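Local coordinates for protein lactococcus lactis MG1363 DpsA (Lactococcus lactis, PDB 1ZS3) that binds DNA with the aid of an N-terminal helix and, as a dodecameric Dps protein of the ferritin-like superfamily, probably helps protect the bacterium from oxidative stress, at residues Q157-L162 and K168-F173. Numbering follows the deposited sequence.
Sequences QVIRNL and KSVADF
V170 turns its side chain back onto the flank of the helix and meets I159 and R160 with a single methyl. That methyl, CG2, lies 3.6 Å from CG2 of I159, while on R160 it approaches CA and CB, each at 4.0 Å. Valine suits the place: a short, branched apolar side chain reaches the helix flank with one methyl and has no polar group to satisfy there. The side chains of V170 and I159 cross at a slant, branch methyl against branch methyl. I159 presents this methyl because its longer arm is turned away: CG1 stands anti to the carbonyl carbon (chi1 -74°), which leaves CG2 anti to the backbone N. A beta-branched residue fits here because its two branches leave CB in different directions: CG2 meets V170, and the side chain also packs on F122 of helix 111-138.

R160 divides its work differently. Its CA and CB give V170 an apolar footing, and the chain, leaving with CG anti to the backbone N, bends at chi3 (64°); its guanidinium group meets another subunit, where NE forms a salt bridge with D81 of the second subunit and NH2 a weak, long ion pair with D77 of that second subunit. V170 also packs on N83 of the second subunit, so the tail lies along a subunit boundary. Within the tail, a weak bond from S169 N to D172 OD2 (3.4 Å) spans the turn that carries V170. No hydrogen bond joins 157-162 to 168-173; the contact is purely apolar and small, burying 140 Å² in all. It represents a C-terminal tail folding back on the last helix, 142-165, of a Dps four-helix bundle, beside an interface of the dodecamer.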
loop_
_atom_site.group_PDB
_atom_site.type_symbol
_atom_site.label_atom_id
_atom_site.label_comp_id
_atom_site.label_asym_id
_atom_site.label_seq_id
_atom_site.Cartn_x
_atom_site.Cartn_y
_atom_site.Cartn_z
ATOM N N GLN A 157 -28.631 -10.568 0.095
ATOM C CA GLN A 157 -27.384 -11.278 0.191
ATOM C C GLN A 157 -27.199 -11.718 1.599
ATOM O O GLN A 157 -26.933 -12.892 1.823
ATOM C CB GLN A 157 -26.291 -10.310 -0.206
ATOM C CG GLN A 157 -24.917 -10.817 -0.370
ATOM C CD GLN A 157 -23.938 -9.645 -0.436
ATOM O OE1 GLN A 157 -24.205 -8.632 -1.110
ATOM N NE2 GLN A 157 -22.854 -9.739 0.306
ATOM N N VAL A 158 -27.387 -10.811 2.559
ATOM C CA VAL A 158 -27.256 -11.199 3.949
ATOM C C VAL A 158 -28.195 -12.348 4.315
ATOM O O VAL A 158 -27.809 -13.202 5.129
ATOM C CB VAL A 158 -27.526 -10.037 4.915
ATOM C CG1 VAL A 158 -27.657 -10.545 6.329
ATOM C CG2 VAL A 158 -26.419 -8.986 4.824
ATOM N N ILE A 159 -29.412 -12.358 3.754
ATOM C CA ILE A 159 -30.417 -13.363 4.086
ATOM C C ILE A 159 -29.921 -14.703 3.633
ATOM O O ILE A 159 -30.201 -15.703 4.302
ATOM C CB ILE A 159 -31.803 -13.060 3.402
ATOM C CG1 ILE A 159 -32.513 -11.883 4.085
ATOM C CG2 ILE A 159 -32.753 -14.303 3.414
ATOM C CD1 ILE A 159 -33.471 -11.137 3.162
ATOM N N ARG A 160 -29.242 -14.737 2.493
ATOM C CA ARG A 160 -28.856 -16.005 1.913
ATOM C C ARG A 160 -27.589 -16.460 2.511
ATOM O O ARG A 160 -27.320 -17.616 2.452
ATOM C CB ARG A 160 -28.710 -15.915 0.410
ATOM C CG ARG A 160 -28.344 -17.264 -0.241
ATOM C CD ARG A 160 -28.470 -17.256 -1.766
ATOM N NE ARG A 160 -27.520 -16.324 -2.350
ATOM C CZ ARG A 160 -26.395 -16.673 -2.942
ATOM N NH1 ARG A 160 -26.063 -17.944 -3.091
ATOM N NH2 ARG A 160 -25.607 -15.740 -3.413
ATOM N N ASN A 161 -26.822 -15.570 3.096
ATOM C CA ASN A 161 -25.556 -15.964 3.769
ATOM C C ASN A 161 -25.864 -16.537 5.123
ATOM O O ASN A 161 -25.316 -17.581 5.473
ATOM C CB ASN A 161 -24.625 -14.774 3.989
ATOM C CG ASN A 161 -23.739 -14.462 2.788
ATOM O OD1 ASN A 161 -23.665 -15.218 1.794
ATOM N ND2 ASN A 161 -23.047 -13.336 2.884
ATOM N N LEU A 162 -26.676 -15.827 5.907
ATOM C CA LEU A 162 -27.204 -16.360 7.178
ATOM C C LEU A 162 -27.993 -17.669 6.973
ATOM O O LEU A 162 -27.833 -18.611 7.747
ATOM C CB LEU A 162 -28.027 -15.302 7.895
ATOM C CG LEU A 162 -27.346 -13.963 8.216
ATOM C CD1 LEU A 162 -28.366 -12.944 8.704
ATOM C CD2 LEU A 162 -26.272 -14.125 9.274
ATOM N N LYS A 168 -29.164 -24.057 5.640
ATOM C CA LYS A 168 -30.431 -23.930 4.896
ATOM C C LYS A 168 -30.252 -23.203 3.559
ATOM O O LYS A 168 -29.381 -22.367 3.385
ATOM C CB LYS A 168 -31.500 -23.173 5.725
ATOM C CG LYS A 168 -31.712 -23.693 7.187
ATOM C CD LYS A 168 -33.217 -23.893 7.575
ATOM C CE LYS A 168 -33.482 -23.839 9.091
ATOM N NZ LYS A 168 -32.642 -24.845 9.824
ATOM N N SER A 169 -31.125 -23.564 2.616
ATOM C CA SER A 169 -31.369 -22.788 1.405
ATOM C C SER A 169 -32.156 -21.546 1.782
ATOM O O SER A 169 -32.891 -21.535 2.765
ATOM C CB SER A 169 -32.154 -23.609 0.369
ATOM O OG SER A 169 -31.278 -24.023 -0.667
ATOM N N VAL A 170 -32.063 -20.523 0.944
ATOM C CA VAL A 170 -32.889 -19.344 1.140
ATOM C C VAL A 170 -34.368 -19.814 1.002
ATOM O O VAL A 170 -35.208 -19.469 1.840
ATOM C CB VAL A 170 -32.467 -18.159 0.177
ATOM C CG1 VAL A 170 -33.286 -18.152 -1.164
ATOM C CG2 VAL A 170 -32.621 -16.847 0.888
ATOM N N ALA A 171 -34.609 -20.720 0.027
ATOM C CA ALA A 171 -35.949 -21.250 -0.302
ATOM C C ALA A 171 -36.712 -21.805 0.921
ATOM O O ALA A 171 -37.956 -21.706 0.961
ATOM C CB ALA A 171 -35.856 -22.336 -1.405
ATOM N N ASP A 172 -35.983 -22.461 1.857
ATOM C CA ASP A 172 -36.635 -22.787 3.160
ATOM C C ASP A 172 -37.443 -21.606 3.727
ATOM O O ASP A 172 -38.663 -21.555 3.603
ATOM C CB ASP A 172 -35.702 -23.348 4.202
ATOM C CG ASP A 172 -34.869 -24.523 3.643
ATOM O OD1 ASP A 172 -35.213 -25.124 2.584
ATOM O OD2 ASP A 172 -33.837 -24.939 4.215
ATOM N N PHE A 173 -36.760 -20.638 4.316
ATOM C CA PHE A 173 -37.422 -19.308 4.478
ATOM C C PHE A 173 -37.930 -18.793 3.121
ATOM O O PHE A 173 -39.052 -18.251 3.085
ATOM C CB PHE A 173 -36.463 -18.270 5.108
ATOM C CG PHE A 173 -35.548 -18.913 6.170
ATOM C CD1 PHE A 173 -34.482 -19.770 5.819
ATOM C CD2 PHE A 173 -35.860 -18.787 7.525
ATOM C CE1 PHE A 173 -33.737 -20.389 6.841
ATOM C CE2 PHE A 173 -35.112 -19.408 8.526
ATOM C CZ PHE A 173 -34.058 -20.203 8.191
#